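Local coordinates for protein rhino (Drosophila melanogaster, PDB 5XYV) that dimerises through its chromoshadow domain and binds the N-terminal domain of Deadlock, probably to help specify germline piRNA clusters, at residues L12-C20 / Y51-F59. Residues are numbered along the deposited sequence; the frame is centred on the assembly and turned at random.
Sequences LDLDKILHC and YPLQIIKYF
Leu14 and Tyr51, with Ile17 and Tyr58 further along, join the first strand of the chromoshadow domain to its C-terminal helix, a worked example of how a helix can pack on a small antiparallel sheet through two aromatic side chains. The axes of strand 14-20 and helix 52-59 run 29° from parallel and approach to 9.3 Å, with a tyrosine reaching across from the helix near each end of the contact. The tight part lies on the faces of these two rings. Tyr51, the N-cap residue, turns one face to Leu14, whose CB lies over it, offset toward the rim and 3.5 Å from the ring centroid, in a CH-pi contact; CD2 of Leu14 covers the same ring near CG. The phenol oxygen then accepts a moderately bent hydrogen bond from the backbone, Leu14 N to Tyr51 OH at 3.1 Å (N-H...O 154°). A phenylalanine in place of Tyr51 would probably leave Leu14 N without this acceptor and the ring without its polar tie to the strand. Midway, Ile17 divides its branches: CD1 reaches Ile55 CG1 at 3.9 Å, whereas CG2, anti to the backbone N, lies over the centre of the Tyr58 ring. The solvent side, with partly exposed Gln54 and Asp15, is looser: Gln54 OE1 touches Leu14 CD2 (3.8 Å), and a water bridges it to Asp15 O. Another side of the helix meets the second Rhino subunit, where Pro52, Ile56 and Phe59 pack on their own counterparts, the Phe59 rings stacking; Tyr58 and Cys20 both pack on Thr52 of a Deadlock chain. There Cys20 SG stands at the edge of the Tyr58 ring, while a second water links the tyrosine to the strand, 2.9 Å from Tyr58 OH and donating to Leu18 O.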
ATOM      1  N   LEU B  12      15.002  18.821   2.344  1.00 32.87           N
ATOM      2  CA  LEU B  12      15.910  17.690   2.573  1.00 33.69           C
ATOM      3  C   LEU B  12      15.469  16.426   1.848  1.00 37.64           C
ATOM      4  O   LEU B  12      14.339  16.332   1.361  1.00 38.44           O
ATOM      5  CB  LEU B  12      16.049  17.385   4.064  1.00 36.04           C
ATOM      6  CG  LEU B  12      16.320  18.561   4.995  1.00 36.96           C
ATOM      7  CD1 LEU B  12      16.141  18.136   6.448  1.00 33.12           C
ATOM      8  CD2 LEU B  12      17.725  19.088   4.755  1.00 32.87           C
ATOM      9  N   ASP B  13      16.368  15.454   1.783  1.00 40.04           N
ATOM     10  CA  ASP B  13      16.070  14.175   1.160  1.00 38.39           C
ATOM     11  C   ASP B  13      15.416  13.203   2.139  1.00 38.83           C
ATOM     12  O   ASP B  13      15.812  13.113   3.309  1.00 39.95           O
ATOM     13  CB  ASP B  13      17.343  13.562   0.586  1.00 43.28           C
ATOM     14  CG  ASP B  13      17.773  14.225  -0.706  1.00 53.17           C
ATOM     15  OD1 ASP B  13      16.906  14.798  -1.408  1.00 56.94           O
ATOM     16  OD2 ASP B  13      18.980  14.174  -1.016  1.00 50.56           O
ATOM     17  N   LEU B  14      14.411  12.480   1.651  1.00 39.75           N
ATOM     18  CA  LEU B  14      13.667  11.524   2.468  1.00 35.46           C
ATOM     19  C   LEU B  14      14.607  10.490   3.098  1.00 39.05           C
ATOM     20  O   LEU B  14      15.468   9.934   2.413  1.00 37.78           O
ATOM     21  CB  LEU B  14      12.595  10.824   1.626  1.00 34.05           C
ATOM     22  CG  LEU B  14      11.587   9.918   2.335  1.00 37.15           C
ATOM     23  CD1 LEU B  14      10.728  10.704   3.294  1.00 32.48           C
ATOM     24  CD2 LEU B  14      10.712   9.206   1.323  1.00 34.95           C
ATOM     25  N   ASP B  15      14.459  10.255   4.401  1.00 35.50           N
ATOM     26  CA  ASP B  15      15.293   9.267   5.069  1.00 38.21           C
ATOM     27  C   ASP B  15      14.502   7.970   5.156  1.00 35.04           C
ATOM     28  O   ASP B  15      14.613   7.105   4.272  1.00 42.29           O
ATOM     29  CB  ASP B  15      15.724   9.743   6.458  1.00 39.09           C
ATOM     30  CG  ASP B  15      16.935   8.987   6.990  1.00 43.45           C
ATOM     31  OD1 ASP B  15      17.712   8.458   6.166  1.00 49.48           O
ATOM     32  OD2 ASP B  15      17.095   8.930   8.228  1.00 46.97           O
ATOM     33  N   LYS B  16      13.702   7.843   6.215  1.00 30.64           N
ATOM     34  CA  LYS B  16      12.834   6.678   6.435  1.00 36.01           C
ATOM     35  C   LYS B  16      11.334   7.077   6.428  1.00 30.03           C
ATOM     36  O   LYS B  16      10.979   8.211   6.776  1.00 30.17           O
ATOM     37  CB  LYS B  16      13.198   5.975   7.770  1.00 32.32           C
ATOM     38  CG  LYS B  16      14.679   5.595   7.967  1.00 38.26           C
ATOM     39  CD  LYS B  16      15.376   5.259   6.660  1.00 54.04           C
ATOM     40  CE  LYS B  16      16.938   5.335   6.701  1.00 52.24           C
ATOM     41  NZ  LYS B  16      17.630   4.103   7.289  1.00 52.20           N
ATOM     42  N   ILE B  17      10.465   6.140   6.032  1.00 28.89           N
ATOM     43  CA  ILE B  17       9.025   6.234   6.295  1.00 26.45           C
ATOM     44  C   ILE B  17       8.724   5.359   7.485  1.00 30.13           C
ATOM     45  O   ILE B  17       8.854   4.137   7.386  1.00 32.38           O
ATOM     46  CB  ILE B  17       8.160   5.763   5.110  1.00 28.02           C
ATOM     47  CG1 ILE B  17       8.528   6.524   3.833  1.00 29.44           C
ATOM     48  CG2 ILE B  17       6.663   5.858   5.451  1.00 23.01           C
ATOM     49  CD1 ILE B  17       7.548   6.317   2.675  1.00 25.55           C
ATOM     50  N   LEU B  18       8.338   5.965   8.606  1.00 31.37           N
ATOM     51  CA  LEU B  18       8.146   5.223   9.851  1.00 33.21           C
ATOM     52  C   LEU B  18       6.772   4.606  10.002  1.00 30.40           C
ATOM     53  O   LEU B  18       6.616   3.583  10.663  1.00 32.67           O
ATOM     54  CB  LEU B  18       8.396   6.122  11.060  1.00 31.01           C
ATOM     55  CG  LEU B  18       9.690   6.915  11.042  1.00 33.47           C
ATOM     56  CD1 LEU B  18       9.828   7.802  12.281  1.00 31.66           C
ATOM     57  CD2 LEU B  18      10.877   5.956  10.884  1.00 35.71           C
ATOM     58  N   HIS B  19       5.770   5.219   9.387  1.00 30.03           N
ATOM     59  CA  HIS B  19       4.409   4.930   9.792  1.00 32.46           C
ATOM     60  C   HIS B  19       3.419   5.698   8.900  1.00 31.09           C
ATOM     61  O   HIS B  19       3.834   6.613   8.176  1.00 34.39           O
ATOM     62  CB  HIS B  19       4.281   5.289  11.289  1.00 41.22           C
ATOM     63  CG  HIS B  19       2.895   5.252  11.819  1.00 36.88           C
ATOM     64  ND1 HIS B  19       2.099   4.123  11.751  1.00 43.44           N
ATOM     65  CD2 HIS B  19       2.152   6.198  12.432  1.00 41.29           C
ATOM     66  CE1 HIS B  19       0.928   4.385  12.293  1.00 47.99           C
ATOM     67  NE2 HIS B  19       0.929   5.643  12.714  1.00 44.85           N
ATOM     68  N   CYS B  20       2.137   5.321   8.900  1.00 26.85           N
ATOM     69  CA  CYS B  20       1.144   6.120   8.183  1.00 30.96           C
ATOM     70  C   CYS B  20      -0.206   6.123   8.887  1.00 30.20           C
ATOM     71  O   CYS B  20      -0.469   5.323   9.763  1.00 31.95           O
ATOM     72  CB  CYS B  20       0.954   5.641   6.736  1.00 26.49           C
ATOM     73  SG  CYS B  20       0.181   4.027   6.560  1.00 44.71           S
ATOM     74  N   TYR B  51       9.425  10.263  -4.495  1.00 30.62           N
ATOM     75  CA  TYR B  51       9.916   9.017  -3.881  1.00 28.27           C
ATOM     76  C   TYR B  51       9.076   7.771  -4.126  1.00 25.78           C
ATOM     77  O   TYR B  51       8.816   7.034  -3.182  1.00 27.77           O
ATOM     78  CB  TYR B  51      10.051   9.212  -2.362  1.00 28.47           C
ATOM     79  CG  TYR B  51      10.908  10.390  -1.982  1.00 31.80           C
ATOM     80  CD1 TYR B  51      12.292  10.290  -1.991  1.00 32.90           C
ATOM     81  CD2 TYR B  51      10.334  11.602  -1.613  1.00 31.81           C
ATOM     82  CE1 TYR B  51      13.083  11.369  -1.658  1.00 31.26           C
ATOM     83  CE2 TYR B  51      11.112  12.679  -1.276  1.00 29.68           C
ATOM     84  CZ  TYR B  51      12.488  12.554  -1.298  1.00 33.66           C
ATOM     85  OH  TYR B  51      13.274  13.628  -0.949  1.00 37.04           O
ATOM     86  N   PRO B  52       8.674   7.514  -5.382  1.00 26.96           N
ATOM     87  CA  PRO B  52       7.685   6.445  -5.561  1.00 31.01           C
ATOM     88  C   PRO B  52       8.158   5.069  -5.099  1.00 26.85           C
ATOM     89  O   PRO B  52       7.381   4.375  -4.446  1.00 25.02           O
ATOM     90  CB  PRO B  52       7.410   6.455  -7.082  1.00 34.89           C
ATOM     91  CG  PRO B  52       8.578   7.167  -7.683  1.00 28.11           C
ATOM     92  CD  PRO B  52       9.097   8.113  -6.662  1.00 25.93           C
ATOM     93  N   LEU B  53       9.395   4.690  -5.388  1.00 26.85           N
ATOM     94  CA  LEU B  53       9.840   3.343  -5.036  1.00 25.86           C
ATOM     95  C   LEU B  53      10.044   3.160  -3.542  1.00 28.11           C
ATOM     96  O   LEU B  53       9.897   2.050  -3.026  1.00 25.74           O
ATOM     97  CB  LEU B  53      11.128   2.970  -5.774  1.00 27.40           C
ATOM     98  CG  LEU B  53      11.047   2.748  -7.283  1.00 28.67           C
ATOM     99  CD1 LEU B  53      12.439   2.518  -7.830  1.00 33.14           C
ATOM    100  CD2 LEU B  53      10.162   1.543  -7.572  1.00 32.26           C
ATOM    101  N   GLN B  54      10.388   4.233  -2.840  1.00 26.36           N
ATOM    102  CA  GLN B  54      10.518   4.127  -1.393  1.00 32.31           C
ATOM    103  C   GLN B  54       9.149   3.948  -0.742  1.00 31.40           C
ATOM    104  O   GLN B  54       9.007   3.203   0.222  1.00 30.51           O
ATOM    105  CB  GLN B  54      11.241   5.347  -0.823  1.00 36.19           C
ATOM    106  CG  GLN B  54      12.742   5.237  -0.929  1.00 39.17           C
ATOM    107  CD  GLN B  54      13.460   6.442  -0.386  1.00 43.92           C
ATOM    108  OE1 GLN B  54      13.524   6.644   0.827  1.00 43.31           O
ATOM    109  NE2 GLN B  54      14.048   7.230  -1.275  1.00 43.71           N
ATOM    110  N   ILE B  55       8.145   4.626  -1.282  1.00 24.71           N
ATOM    111  CA  ILE B  55       6.781   4.515  -0.787  1.00 26.88           C
ATOM    112  C   ILE B  55       6.205   3.125  -1.073  1.00 27.80           C
ATOM    113  O   ILE B  55       5.556   2.536  -0.215  1.00 24.17           O
ATOM    114  CB  ILE B  55       5.866   5.601  -1.421  1.00 27.93           C
ATOM    115  CG1 ILE B  55       6.358   6.990  -1.014  1.00 26.30           C
ATOM    116  CG2 ILE B  55       4.402   5.405  -1.009  1.00 24.49           C
ATOM    117  CD1 ILE B  55       5.690   8.128  -1.735  1.00 25.39           C
ATOM    118  N   ILE B  56       6.448   2.614  -2.283  1.00 28.41           N
ATOM    119  CA  ILE B  56       6.019   1.279  -2.663  1.00 26.52           C
ATOM    120  C   ILE B  56       6.707   0.225  -1.790  1.00 31.85           C
ATOM    121  O   ILE B  56       6.073  -0.749  -1.364  1.00 27.04           O
ATOM    122  CB  ILE B  56       6.305   1.012  -4.154  1.00 27.45           C
ATOM    123  CG1 ILE B  56       5.365   1.840  -5.025  1.00 22.06           C
ATOM    124  CG2 ILE B  56       6.163  -0.456  -4.498  1.00 22.66           C
ATOM    125  CD1 ILE B  56       5.727   1.823  -6.490  1.00 25.04           C
ATOM    126  N   LYS B  57       7.985   0.432  -1.488  1.00 33.81           N
ATOM    127  CA  LYS B  57       8.696  -0.533  -0.656  1.00 33.22           C
ATOM    128  C   LYS B  57       8.167  -0.523   0.769  1.00 29.93           C
ATOM    129  O   LYS B  57       8.136  -1.558   1.422  1.00 27.20           O
ATOM    130  CB  LYS B  57      10.209  -0.279  -0.671  1.00 34.17           C
ATOM    131  CG  LYS B  57      11.016  -1.577  -0.776  1.00 44.07           C
ATOM    132  CD  LYS B  57      12.507  -1.401  -0.467  1.00 48.98           C
ATOM    133  CE  LYS B  57      13.126  -0.242  -1.249  1.00 53.16           C
ATOM    134  NZ  LYS B  57      13.084  -0.441  -2.734  1.00 46.78           N
ATOM    135  N   TYR B  58       7.753   0.644   1.249  1.00 29.88           N
ATOM    136  CA  TYR B  58       7.129   0.736   2.564  1.00 30.32           C
ATOM    137  C   TYR B  58       5.830  -0.048   2.603  1.00 24.88           C
ATOM    138  O   TYR B  58       5.568  -0.751   3.566  1.00 28.92           O
ATOM    139  CB  TYR B  58       6.862   2.193   2.965  1.00 29.73           C
ATOM    140  CG  TYR B  58       5.969   2.289   4.190  1.00 24.95           C
ATOM    141  CD1 TYR B  58       6.482   2.097   5.461  1.00 27.69           C
ATOM    142  CD2 TYR B  58       4.610   2.555   4.069  1.00 26.64           C
ATOM    143  CE1 TYR B  58       5.670   2.159   6.581  1.00 32.49           C
ATOM    144  CE2 TYR B  58       3.792   2.615   5.173  1.00 29.78           C
ATOM    145  CZ  TYR B  58       4.329   2.425   6.431  1.00 34.57           C
ATOM    146  OH  TYR B  58       3.517   2.499   7.540  1.00 33.58           O
ATOM    147  N   PHE B  59       5.006   0.104   1.575  1.00 24.06           N
ATOM    148  CA  PHE B  59       3.763  -0.660   1.513  1.00 30.39           C
ATOM    149  C   PHE B  59       4.032  -2.175   1.435  1.00 31.53           C
ATOM    150  O   PHE B  59       3.310  -2.960   2.036  1.00 27.75           O
ATOM    151  CB  PHE B  59       2.904  -0.214   0.331  1.00 24.97           C
ATOM    152  CG  PHE B  59       2.168   1.061   0.577  1.00 30.11           C
ATOM    153  CD1 PHE B  59       1.291   1.170   1.656  1.00 33.20           C
ATOM    154  CD2 PHE B  59       2.328   2.149  -0.274  1.00 30.26           C
ATOM    155  CE1 PHE B  59       0.601   2.354   1.900  1.00 36.31           C
ATOM    156  CE2 PHE B  59       1.631   3.342  -0.049  1.00 32.40           C
ATOM    157  CZ  PHE B  59       0.768   3.442   1.042  1.00 34.10           C
TER
HETATM  158  O   HOH W   1      16.019   6.907   1.357  1.00 48.85           O
HETATM  159  O   HOH W   2       4.634   1.152   9.884  1.00 40.45           O